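Local coordinates for protein alcohol dehydrogenase, zinc-containing (Thermotoga maritima, PDB 1VJ0) that binds two zinc ions per chain and probably works as an oxidoreductase, taken to be an alcohol dehydrogenase of the medium-chain, nicotinamide-dependent type, at residues E189-F194 with G291-V296; E286-G291 with A319-I324; V199-A204 with F210-A215; I271-A274 with A280-E283. One frame throughout, in Å; residues are numbered along the deposited sequence. Where two conformers were deposited one is given.

Contact 1 of 4, residues E189-F194 with G291-V296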
loop_
_atom_site.group_PDB
_atom_site.type_symbol
_atom_site.label_atom_id
_atom_site.label_comp_id
_atom_site.label_asym_id
_atom_site.label_seq_id
_atom_site.Cartn_x
_atom_site.Cartn_y
_atom_site.Cartn_z
ATOM N N GLU A 189 10.083 3.852 0.256
ATOM C CA GLU A 189 9.181 3.690 1.414
ATOM C C GLU A 189 7.954 4.630 1.370
ATOM O O GLU A 189 6.970 4.394 2.058
ATOM C CB GLU A 189 9.947 3.919 2.720
ATOM C CG GLU A 189 10.940 2.840 3.049
ATOM C CD GLU A 189 10.275 1.475 3.211
ATOM O OE1 GLU A 189 9.233 1.356 3.896
ATOM O OE2 GLU A 189 10.754 0.531 2.586
ATOM N N TYR A 190 8.017 5.686 0.577
ATOM C CA TYR A 190 6.893 6.636 0.422
ATOM C C TYR A 190 5.675 5.962 -0.256
ATOM O O TYR A 190 5.818 5.419 -1.339
ATOM C CB TYR A 190 7.348 7.799 -0.456
ATOM C CG TYR A 190 6.357 8.938 -0.523
ATOM C CD1 TYR A 190 6.036 9.661 0.622
ATOM C CD2 TYR A 190 5.826 9.353 -1.721
ATOM C CE1 TYR A 190 5.159 10.729 0.571
ATOM C CE2 TYR A 190 4.940 10.431 -1.798
ATOM C CZ TYR A 190 4.595 11.095 -0.655
ATOM O OH TYR A 190 3.755 12.162 -0.706
ATOM N N PRO A 191 4.516 5.960 0.388
ATOM C CA PRO A 191 3.392 5.142 -0.094
ATOM C C PRO A 191 2.537 5.739 -1.226
ATOM O O PRO A 191 1.522 5.202 -1.500
ATOM C CB PRO A 191 2.559 4.937 1.184
ATOM C CG PRO A 191 2.798 6.163 1.994
ATOM C CD PRO A 191 4.223 6.574 1.702
ATOM N N GLU A 192 2.927 6.857 -1.838
ATOM C CA GLU A 192 2.186 7.456 -2.958
ATOM C C GLU A 192 3.189 7.727 -4.092
ATOM O O GLU A 192 4.400 7.619 -3.899
ATOM C CB GLU A 192 1.576 8.829 -2.557
ATOM C CG GLU A 192 0.515 8.852 -1.485
ATOM C CD GLU A 192 -0.755 8.127 -1.881
ATOM O OE1 GLU A 192 -1.295 8.347 -3.002
ATOM O OE2 GLU A 192 -1.210 7.314 -1.043
ATOM N N SER A 193 2.677 8.113 -5.253
ATOM C CA SER A 193 3.545 8.701 -6.289
ATOM C C SER A 193 4.077 10.076 -5.878
ATOM O O SER A 193 3.493 10.745 -5.041
ATOM C CB SER A 193 2.836 8.760 -7.632
ATOM O OG SER A 193 2.398 10.035 -8.000
ATOM N N PHE A 194 5.224 10.455 -6.451
ATOM C CA PHE A 194 5.836 11.750 -6.246
ATOM C C PHE A 194 5.269 12.860 -7.167
ATOM O O PHE A 194 5.610 14.021 -7.013
ATOM C CB PHE A 194 7.363 11.615 -6.360
ATOM C CG PHE A 194 7.972 11.012 -5.132
ATOM C CD1 PHE A 194 8.251 11.808 -4.044
ATOM C CD2 PHE A 194 8.195 9.655 -5.042
ATOM C CE1 PHE A 194 8.762 11.249 -2.835
ATOM C CE2 PHE A 194 8.709 9.091 -3.864
ATOM C CZ PHE A 194 8.993 9.900 -2.766
ATOM N N GLY A 291 0.505 15.457 7.660
ATOM C CA GLY A 291 0.375 14.231 6.834
ATOM C C GLY A 291 1.645 13.863 6.087
ATOM O O GLY A 291 1.665 12.870 5.364
ATOM N N GLY A 292 2.700 14.663 6.266
ATOM C CA GLY A 292 3.980 14.484 5.608
ATOM C C GLY A 292 4.780 13.237 5.988
ATOM O O GLY A 292 4.505 12.575 7.031
ATOM N N PHE A 293 5.774 12.921 5.151
ATOM C CA PHE A 293 6.620 11.731 5.306
ATOM C C PHE A 293 8.099 12.070 5.393
ATOM O O PHE A 293 8.656 12.770 4.576
ATOM C CB PHE A 293 6.308 10.788 4.131
ATOM C CG PHE A 293 6.781 9.391 4.310
ATOM C CD1 PHE A 293 8.109 9.089 4.164
ATOM C CD2 PHE A 293 5.886 8.374 4.518
ATOM C CE1 PHE A 293 8.554 7.791 4.286
ATOM C CE2 PHE A 293 6.317 7.068 4.606
ATOM C CZ PHE A 293 7.676 6.793 4.502
ATOM N N TYR A 294 8.755 11.620 6.448
ATOM C CA TYR A 294 10.134 11.973 6.687
ATOM C C TYR A 294 10.966 10.684 6.745
ATOM O O TYR A 294 10.863 9.956 7.705
ATOM C CB TYR A 294 10.190 12.688 8.014
ATOM C CG TYR A 294 11.410 13.510 8.353
ATOM C CD1 TYR A 294 12.586 13.494 7.598
ATOM C CD2 TYR A 294 11.330 14.392 9.392
ATOM C CE1 TYR A 294 13.682 14.284 7.955
ATOM C CE2 TYR A 294 12.412 15.195 9.741
ATOM C CZ TYR A 294 13.583 15.135 9.009
ATOM O OH TYR A 294 14.611 15.977 9.376
ATOM N N SER A 295 11.782 10.415 5.723
ATOM C CA SER A 295 12.686 9.289 5.684
ATOM C C SER A 295 13.990 9.751 6.266
ATOM O O SER A 295 14.585 10.705 5.773
ATOM C CB SER A 295 12.971 8.776 4.261
ATOM O OG SER A 295 11.881 7.970 3.802
ATOM N N VAL A 296 14.442 9.042 7.291
ATOM C CA VAL A 296 15.664 9.363 7.985
ATOM C C VAL A 296 16.710 8.308 7.642
ATOM O O VAL A 296 16.643 7.170 8.098
ATOM C CB VAL A 296 15.427 9.475 9.497
ATOM C CG1 VAL A 296 16.676 9.879 10.168
ATOM C CG2 VAL A 296 14.317 10.469 9.772
#
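In the Rossmann-type domain, F293 on strand 292-296 of the parallel sheet packs against E189, Y190 and P191, the loop that leaves helix 170-188. The two aromatic rings form an offset edge-to-face pair: the edge of Y190 is turned to the face of F293, with centroids 5.6 Å apart and planes at 89°. Y190 CD1 makes the near approach, 3.7 Å from F293 CB, which lies close to the tyrosine ring plane. The same residue also meets the ring with its backbone: Y190 CA stands over a face of F293 in a CH-pi contact, 4.2 Å from the centroid and 14° off the ring normal. The P191 and F293 side chains approach head-on, and P191 CD meets F293 CE2 obliquely at 3.6 Å. At the far end of the phenylalanine, F293 CZ touches the carbonyl oxygen E189 O at 3.5 Å. F293 reaches this loop because its CG is anti to the backbone N (chi1 -164°). An alanine at F293 is likely to open a gap between loop and sheet and leave the Y190 edge and P191 CD without their apolar surface. The tyrosine ring is held from other directions too: Y190 CD2 lies 3.4 Å above the F194 ring plane, toward its rim, F270 adds an edge-to-face pair, and Y190 OH is hydrogen-bonded to K197 NZ. The contact joins the loop between helix 170-188 and strand 198-202 to strand 292-296, two strands away in the parallel sheet of a Rossmann-type fold.

Contact 2 of 4, residues E286-G291 with A319-I324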
loop_
_atom_site.group_PDB
_atom_site.type_symbol
_atom_site.label_atom_id
_atom_site.label_comp_id
_atom_site.label_asym_id
_atom_site.label_seq_id
_atom_site.Cartn_x
_atom_site.Cartn_y
_atom_site.Cartn_z
ATOM N N GLU A 286 9.850 20.764 11.492
ATOM C CA GLU A 286 9.122 22.013 11.320
ATOM C C GLU A 286 8.831 22.370 9.864
ATOM O O GLU A 286 8.049 23.265 9.619
ATOM C CB GLU A 286 9.870 23.173 11.990
ATOM C CG GLU A 286 10.129 23.001 13.513
ATOM C CD GLU A 286 8.909 23.171 14.412
ATOM O OE1 GLU A 286 7.775 23.315 13.929
ATOM O OE2 GLU A 286 9.092 23.180 15.663
ATOM N N LEU A 287 9.503 21.730 8.912
ATOM C CA LEU A 287 9.255 21.945 7.496
ATOM C C LEU A 287 8.202 21.004 6.908
ATOM O O LEU A 287 7.755 21.218 5.752
ATOM C CB LEU A 287 10.545 21.737 6.688
ATOM C CG LEU A 287 11.705 22.687 6.997
ATOM C CD1 LEU A 287 12.885 22.281 6.150
ATOM C CD2 LEU A 287 11.282 24.141 6.765
ATOM N N LEU A 288 7.893 19.936 7.636
ATOM C CA LEU A 288 7.027 18.868 7.149
ATOM C C LEU A 288 5.536 19.301 7.212
ATOM O O LEU A 288 5.082 19.862 8.240
ATOM C CB LEU A 288 7.277 17.625 8.027
ATOM C CG LEU A 288 6.824 16.245 7.538
ATOM C CD1 LEU A 288 7.540 15.851 6.288
ATOM C CD2 LEU A 288 7.070 15.216 8.665
ATOM N N ARG A 289 4.772 19.062 6.134
ATOM C CA ARG A 289 3.359 19.323 6.217
ATOM C C ARG A 289 2.673 18.319 7.116
ATOM O O ARG A 289 3.206 17.231 7.441
ATOM C CB ARG A 289 2.680 19.305 4.867
ATOM C CG ARG A 289 2.548 17.966 4.162
ATOM C CD ARG A 289 1.359 17.999 3.149
ATOM N NE ARG A 289 1.286 16.825 2.277
ATOM C CZ ARG A 289 0.540 15.745 2.513
ATOM N NH1 ARG A 289 -0.179 15.608 3.625
ATOM N NH2 ARG A 289 0.474 14.792 1.607
ATOM N N ARG A 290 1.518 18.734 7.561
ATOM C CA ARG A 290 0.571 17.817 8.196
ATOM C C ARG A 290 0.310 16.681 7.212
ATOM O O ARG A 290 -0.046 16.947 6.086
ATOM C CB ARG A 290 -0.696 18.553 8.533
ATOM C CG ARG A 290 -0.513 19.462 9.713
ATOM C CD ARG A 290 -1.802 19.988 10.223
ATOM N NE ARG A 290 -2.290 19.197 11.347
ATOM C CZ ARG A 290 -3.573 19.061 11.659
ATOM N NH1 ARG A 290 -4.529 19.634 10.908
ATOM N NH2 ARG A 290 -3.926 18.329 12.714
ATOM N N GLY A 291 0.505 15.457 7.660
ATOM C CA GLY A 291 0.375 14.231 6.834
ATOM C C GLY A 291 1.645 13.863 6.087
ATOM O O GLY A 291 1.665 12.870 5.364
ATOM N N ALA A 319 2.262 12.822 11.259
ATOM C CA ALA A 319 3.475 12.655 10.469
ATOM C C ALA A 319 3.981 11.230 10.498
ATOM O O ALA A 319 3.804 10.522 11.460
ATOM C CB ALA A 319 4.600 13.592 11.000
ATOM N N THR A 320 4.581 10.784 9.402
ATOM C CA THR A 320 5.320 9.527 9.387
ATOM C C THR A 320 6.803 9.833 9.413
ATOM O O THR A 320 7.313 10.573 8.539
ATOM C CB THR A 320 4.982 8.695 8.112
ATOM O OG1 THR A 320 3.578 8.429 8.061
ATOM C CG2 THR A 320 5.606 7.314 8.149
ATOM N N PHE A 321 7.504 9.292 10.403
ATOM C CA PHE A 321 8.979 9.287 10.434
ATOM C C PHE A 321 9.409 7.861 10.205
ATOM O O PHE A 321 8.916 6.917 10.894
ATOM C CB PHE A 321 9.548 9.729 11.796
ATOM C CG PHE A 321 9.408 11.248 12.081
ATOM C CD1 PHE A 321 8.165 11.834 12.208
ATOM C CD2 PHE A 321 10.527 12.038 12.315
ATOM C CE1 PHE A 321 8.039 13.208 12.512
ATOM C CE2 PHE A 321 10.392 13.398 12.568
ATOM C CZ PHE A 321 9.159 13.972 12.685
ATOM N N LYS A 322 10.240 7.653 9.208
ATOM C CA LYS A 322 10.595 6.293 8.821
ATOM C C LYS A 322 12.103 6.182 8.762
ATOM O O LYS A 322 12.703 6.829 7.929
ATOM C CB LYS A 322 10.014 6.010 7.430
ATOM C CG LYS A 322 10.385 4.691 6.788
ATOM C CD LYS A 322 9.644 3.552 7.451
ATOM C CE LYS A 322 10.408 2.258 7.395
ATOM N NZ LYS A 322 9.874 1.227 8.370
ATOM N N GLY A 323 12.725 5.372 9.632
ATOM C CA GLY A 323 14.160 5.190 9.541
ATOM C C GLY A 323 14.492 4.236 8.403
ATOM O O GLY A 323 13.735 3.283 8.141
ATOM N N ILE A 324 15.640 4.459 7.759
ATOM C CA ILE A 324 16.073 3.695 6.592
ATOM C C ILE A 324 17.420 2.998 6.872
ATOM O O ILE A 324 18.442 3.667 7.134
ATOM C CB ILE A 324 16.189 4.616 5.327
ATOM C CG1 ILE A 324 14.909 5.394 5.106
ATOM C CG2 ILE A 324 16.623 3.793 4.105
ATOM C CD1 ILE A 324 13.698 4.572 4.823
#
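The F321 ring receives L288 CD2 obliquely, the methyl carbon standing 4.4 Å from F321 CE1. Two other rings of the same chain also meet it: Y294 with planes at about 40°, and F308 edge-to-face. The same L288 methyl lies closer to the small side chain of A319, with L288 CD2 3.8 Å from A319 CB, so one leucine branch touches both A319, just before strand 320-323, and F321 within it. That reach follows from L288 CG being anti to the backbone N (chi1 -163°), which carries the branched end across to the strand. The second flat group is the R289 guanidinium. R289 NH1 donates to R290 O at 2.8 Å with an N-H...O angle of 153°; R290 O lies near the guanidinium plane, and NH1 approaches it in the carbonyl plane, on a lone pair of that oxygen. R289 NE forms a salt bridge with D269, and NH1 forms another with E123 of the second subunit, which together should fix the rotation of the group. G291 turns the corner with a positive phi, and a CB there would run into R289 NH1. Strand 320-323 is the last of the six parallel strands, and residues T320 to K322 continue it as an antiparallel ladder into the second subunit. Joining two six-stranded Rossmann sheets edge to edge is typical of the dimer in medium-chain alcohol dehydrogenases.

Contact 3 of 4, residues V199-A204 with F210-A215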
loop_
_atom_site.group_PDB
_atom_site.type_symbol
_atom_site.label_atom_id
_atom_site.label_comp_id
_atom_site.label_asym_id
_atom_site.label_seq_id
_atom_site.Cartn_x
_atom_site.Cartn_y
_atom_site.Cartn_z
ATOM N N VAL A 199 9.714 17.748 -2.388
ATOM C CA VAL A 199 10.751 16.991 -1.706
ATOM C C VAL A 199 11.796 17.944 -1.171
ATOM O O VAL A 199 12.256 18.831 -1.901
ATOM C CB VAL A 199 11.441 16.028 -2.692
ATOM C CG1 VAL A 199 12.710 15.434 -2.066
ATOM C CG2 VAL A 199 10.419 14.929 -3.100
ATOM N N VAL A 200 12.098 17.825 0.122
ATOM C CA VAL A 200 13.233 18.518 0.716
ATOM C C VAL A 200 14.282 17.494 1.102
ATOM O O VAL A 200 13.994 16.475 1.753
ATOM C CB VAL A 200 12.825 19.365 1.935
ATOM C CG1 VAL A 200 14.052 19.967 2.647
ATOM C CG2 VAL A 200 11.840 20.454 1.545
ATOM N N ILE A 201 15.516 17.753 0.682
ATOM C CA ILE A 201 16.642 16.939 1.057
ATOM C C ILE A 201 17.570 17.712 1.945
ATOM O O ILE A 201 17.988 18.816 1.602
ATOM C CB ILE A 201 17.374 16.474 -0.190
ATOM C CG1 ILE A 201 16.442 15.562 -1.003
ATOM C CG2 ILE A 201 18.675 15.742 0.196
ATOM C CD1 ILE A 201 16.867 15.384 -2.428
ATOM N N GLN A 202 17.909 17.113 3.087
ATOM C CA GLN A 202 18.860 17.716 4.050
ATOM C C GLN A 202 20.185 17.037 3.860
ATOM O O GLN A 202 20.291 15.826 4.129
ATOM C CB GLN A 202 18.397 17.527 5.498
ATOM C CG GLN A 202 17.014 18.042 5.805
ATOM C CD GLN A 202 16.567 17.683 7.198
ATOM O OE1 GLN A 202 16.232 16.519 7.470
ATOM N NE2 GLN A 202 16.607 18.664 8.113
ATOM N N GLY A 203 21.188 17.775 3.409
ATOM C CA GLY A 203 22.513 17.224 3.176
ATOM C C GLY A 203 22.776 17.133 1.689
ATOM O O GLY A 203 21.839 16.947 0.913
ATOM N N ALA A 204 24.027 17.388 1.292
ATOM C CA ALA A 204 24.429 17.401 -0.121
ATOM C C ALA A 204 25.736 16.666 -0.335
ATOM O O ALA A 204 26.614 17.116 -1.085
ATOM C CB ALA A 204 24.542 18.833 -0.593
ATOM N N PHE A 210 22.326 11.826 -4.722
ATOM C CA PHE A 210 21.545 10.769 -5.379
ATOM C C PHE A 210 20.052 10.976 -5.147
ATOM O O PHE A 210 19.272 10.768 -6.067
ATOM C CB PHE A 210 21.968 9.354 -4.905
ATOM C CG PHE A 210 22.970 8.708 -5.775
ATOM C CD1 PHE A 210 24.328 8.948 -5.605
ATOM C CD2 PHE A 210 22.557 7.837 -6.780
ATOM C CE1 PHE A 210 25.250 8.335 -6.431
ATOM C CE2 PHE A 210 23.470 7.215 -7.568
ATOM C CZ PHE A 210 24.814 7.483 -7.427
ATOM N N GLY A 211 19.677 11.405 -3.934
ATOM C CA GLY A 211 18.286 11.772 -3.586
ATOM C C GLY A 211 17.694 12.752 -4.591
ATOM O O GLY A 211 16.537 12.613 -4.991
ATOM N N VAL A 212 18.490 13.755 -4.993
ATOM C CA VAL A 212 18.045 14.756 -5.986
ATOM C C VAL A 212 17.647 14.082 -7.302
ATOM O O VAL A 212 16.528 14.286 -7.813
ATOM C CB VAL A 212 19.134 15.848 -6.253
ATOM C CG1 VAL A 212 18.730 16.779 -7.412
ATOM C CG2 VAL A 212 19.366 16.695 -4.955
ATOM N N VAL A 213 18.533 13.254 -7.838
ATOM C CA VAL A 213 18.288 12.552 -9.088
ATOM C C VAL A 213 17.130 11.544 -8.983
ATOM O O VAL A 213 16.301 11.443 -9.902
ATOM C CB VAL A 213 19.600 11.896 -9.576
ATOM C CG1 VAL A 213 19.389 10.983 -10.775
ATOM C CG2 VAL A 213 20.628 12.968 -9.879
ATOM N N ILE A 214 17.016 10.849 -7.848
ATOM C CA ILE A 214 15.951 9.888 -7.656
ATOM C C ILE A 214 14.661 10.655 -7.562
ATOM O O ILE A 214 13.701 10.272 -8.221
ATOM C CB ILE A 214 16.184 9.023 -6.436
ATOM C CG1 ILE A 214 17.392 8.093 -6.671
ATOM C CG2 ILE A 214 14.948 8.229 -6.012
ATOM C CD1 ILE A 214 18.030 7.622 -5.330
ATOM N N ALA A 215 14.635 11.731 -6.785
ATOM C CA ALA A 215 13.394 12.532 -6.663
ATOM C C ALA A 215 12.908 13.001 -8.021
ATOM O O ALA A 215 11.737 12.880 -8.352
ATOM C CB ALA A 215 13.592 13.739 -5.730
#
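I201 CD1 drives into the backbone of helix 206-217 and makes the tight end of this contact. The methyl carbon lies 3.4 Å from V212 N and 3.5 Å from G211 C, so it presses on a peptide group of the helix as well as on the V212 side chain. V212 CG2 flanks it, 3.8 Å from I201 CD1. The isoleucine chain runs out to this point through an extended chi2 of 162°, with CG1 anti to the carbonyl carbon. G211 belongs to the fit: a CB on it would point at the strand and come tightly against I201 CD1. Strand and helix run nearly antiparallel here, at 168°, with short-segment axes 9.3 Å apart, as expected for the first two elements of the beta-alpha-beta unit formed by strand 198-202, helix 206-217 and strand 222-227. G203, whose backbone angles call for glycine, opens a GxGxxG-type turn between them, consistent with the dinucleotide-binding loop of a Rossmann fold. The looser end is at V199 and A215, where V199 CG1 stands 4.1 Å from A215 CB. Backbone spacing does not explain the difference, since the CA atoms of V199 and A215 are 7.2 Å apart and those of I201 and G211 7.1 Å; the shorter valine, ending one carbon earlier than I201, probably accounts for it. Even this end is buried: F194 and F270 pack on V199, and F187 of helix 170-188 packs on A215.

Contact 4 of 4, residues I271-A274 with A280-E283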
loop_
_atom_site.group_PDB
_atom_site.type_symbol
_atom_site.label_atom_id
_atom_site.label_comp_id
_atom_site.label_asym_id
_atom_site.label_seq_id
_atom_site.Cartn_x
_atom_site.Cartn_y
_atom_site.Cartn_z
ATOM N N ILE A 271 10.478 14.561 3.120
ATOM C CA ILE A 271 11.820 14.987 3.480
ATOM C C ILE A 271 12.766 13.803 3.598
ATOM O O ILE A 271 12.410 12.789 4.180
ATOM C CB ILE A 271 11.784 15.792 4.795
ATOM C CG1 ILE A 271 10.772 16.940 4.646
ATOM C CG2 ILE A 271 13.153 16.350 5.126
ATOM C CD1 ILE A 271 10.720 17.876 5.819
ATOM N N LEU A 272 14.015 13.997 3.147
ATOM C CA LEU A 272 15.080 13.023 3.344
ATOM C C LEU A 272 16.146 13.631 4.239
ATOM O O LEU A 272 16.725 14.677 3.892
ATOM C CB LEU A 272 15.729 12.658 2.005
ATOM C CG LEU A 272 16.931 11.718 2.112
ATOM C CD1 LEU A 272 16.485 10.339 2.603
ATOM C CD2 LEU A 272 17.610 11.648 0.788
ATOM N N GLU A 273 16.385 13.007 5.400
ATOM C CA GLU A 273 17.514 13.364 6.227
ATOM C C GLU A 273 18.720 12.634 5.631
ATOM O O GLU A 273 18.747 11.397 5.655
ATOM C CB GLU A 273 17.323 12.957 7.710
ATOM C CG GLU A 273 18.439 13.490 8.610
ATOM C CD GLU A 273 19.670 12.574 8.595
ATOM O OE1 GLU A 273 19.463 11.327 8.765
ATOM O OE2 GLU A 273 20.801 13.069 8.434
ATOM N N ALA A 274 19.703 13.398 5.150
ATOM C CA ALA A 274 20.913 12.851 4.559
ATOM C C ALA A 274 22.130 13.627 5.068
ATOM O O ALA A 274 23.149 13.823 4.352
ATOM C CB ALA A 274 20.800 12.902 3.058
ATOM N N ALA A 280 19.369 17.393 12.651
ATOM C CA ALA A 280 18.603 17.732 11.441
ATOM C C ALA A 280 17.087 17.583 11.640
ATOM O O ALA A 280 16.328 18.274 11.009
ATOM C CB ALA A 280 19.071 16.890 10.267
ATOM N N LEU A 281 16.650 16.624 12.472
ATOM C CA LEU A 281 15.231 16.403 12.690
ATOM C C LEU A 281 14.580 17.604 13.329
ATOM O O LEU A 281 13.372 17.783 13.196
ATOM C CB LEU A 281 14.968 15.153 13.581
ATOM C CG LEU A 281 14.864 13.844 12.796
ATOM C CD1 LEU A 281 16.130 13.567 12.001
ATOM C CD2 LEU A 281 14.554 12.746 13.797
ATOM N N LEU A 282 15.344 18.392 14.073
ATOM C CA LEU A 282 14.777 19.577 14.715
ATOM C C LEU A 282 14.280 20.579 13.668
ATOM O O LEU A 282 13.211 21.157 13.837
ATOM C CB LEU A 282 15.767 20.279 15.669
ATOM C CG LEU A 282 16.463 19.413 16.755
ATOM C CD1 LEU A 282 17.157 20.266 17.752
ATOM C CD2 LEU A 282 15.532 18.484 17.448
ATOM N N GLU A 283 15.031 20.771 12.595
ATOM C CA GLU A 283 14.542 21.628 11.484
ATOM C C GLU A 283 13.551 20.938 10.523
ATOM O O GLU A 283 12.500 21.479 10.208
ATOM C CB GLU A 283 15.719 22.187 10.705
ATOM C CG GLU A 283 15.269 22.717 9.367
ATOM C CD GLU A 283 16.301 23.538 8.645
ATOM O OE1 GLU A 283 17.528 23.312 8.848
ATOM O OE2 GLU A 283 15.839 24.406 7.852
#
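Apolar contact between E273 and residues A280 and L281 of helix 280-287 rests on the methylene part of the glutamate. E273 CG touches A280 CB at 3.8 Å and L281 CD1 at 4.1 Å, the glutamate and leucine side chains crossing at about a right angle. CG is placed there by a first torsion anti to the backbone N (chi1 -173°), and a bend at chi2 (-84°) then swings the carboxylate aside. Polar interactions engage that end elsewhere: E273 OE2 accepts from the backbone N atoms of T275 and G276, and E273 OE1 from those of G298 and V299. Four amide donors therefore grip a buried carboxylate and tie together the loops that follow two adjacent strands. On the helix, A280 O accepts from Q202 NE2 as well as, weakly, from E283 N, 3.2 Å away. E283 OE2 forms a salt bridge with R255 NE. Strand 268-273 lies between strands 198-202 and 292-296 in the parallel sheet, and helix 280-287 packs on this sheet with L281 also touching Y294 of strand 292-296 and V310 of the second subunit.

All four contacts share one six-stranded parallel sheet, and its ladder connects them. Contacts 1 and 2, with centres 8 Å apart, share G291 and are joined by a probable hydrogen bond from Y294 N to T320 O (2.7 Å). Contact 1 meets contact 4 where S295 N lies 2.9 Å from I271 O, and contact 4 meets contact 3 where Q202 N lies 2.8 Å from L272 O. Side chains add a shortcut: Y294 OH reaches from contact 1 to Q202 OE1 of contact 3 at 2.6 Å. Contacts 2 and 3, at 15 Å between centres, do not touch. Neither zinc site is part of any contact; contact 3 contains G203, the first glycine of a probable dinucleotide-binding turn whose remainder lies between its segments.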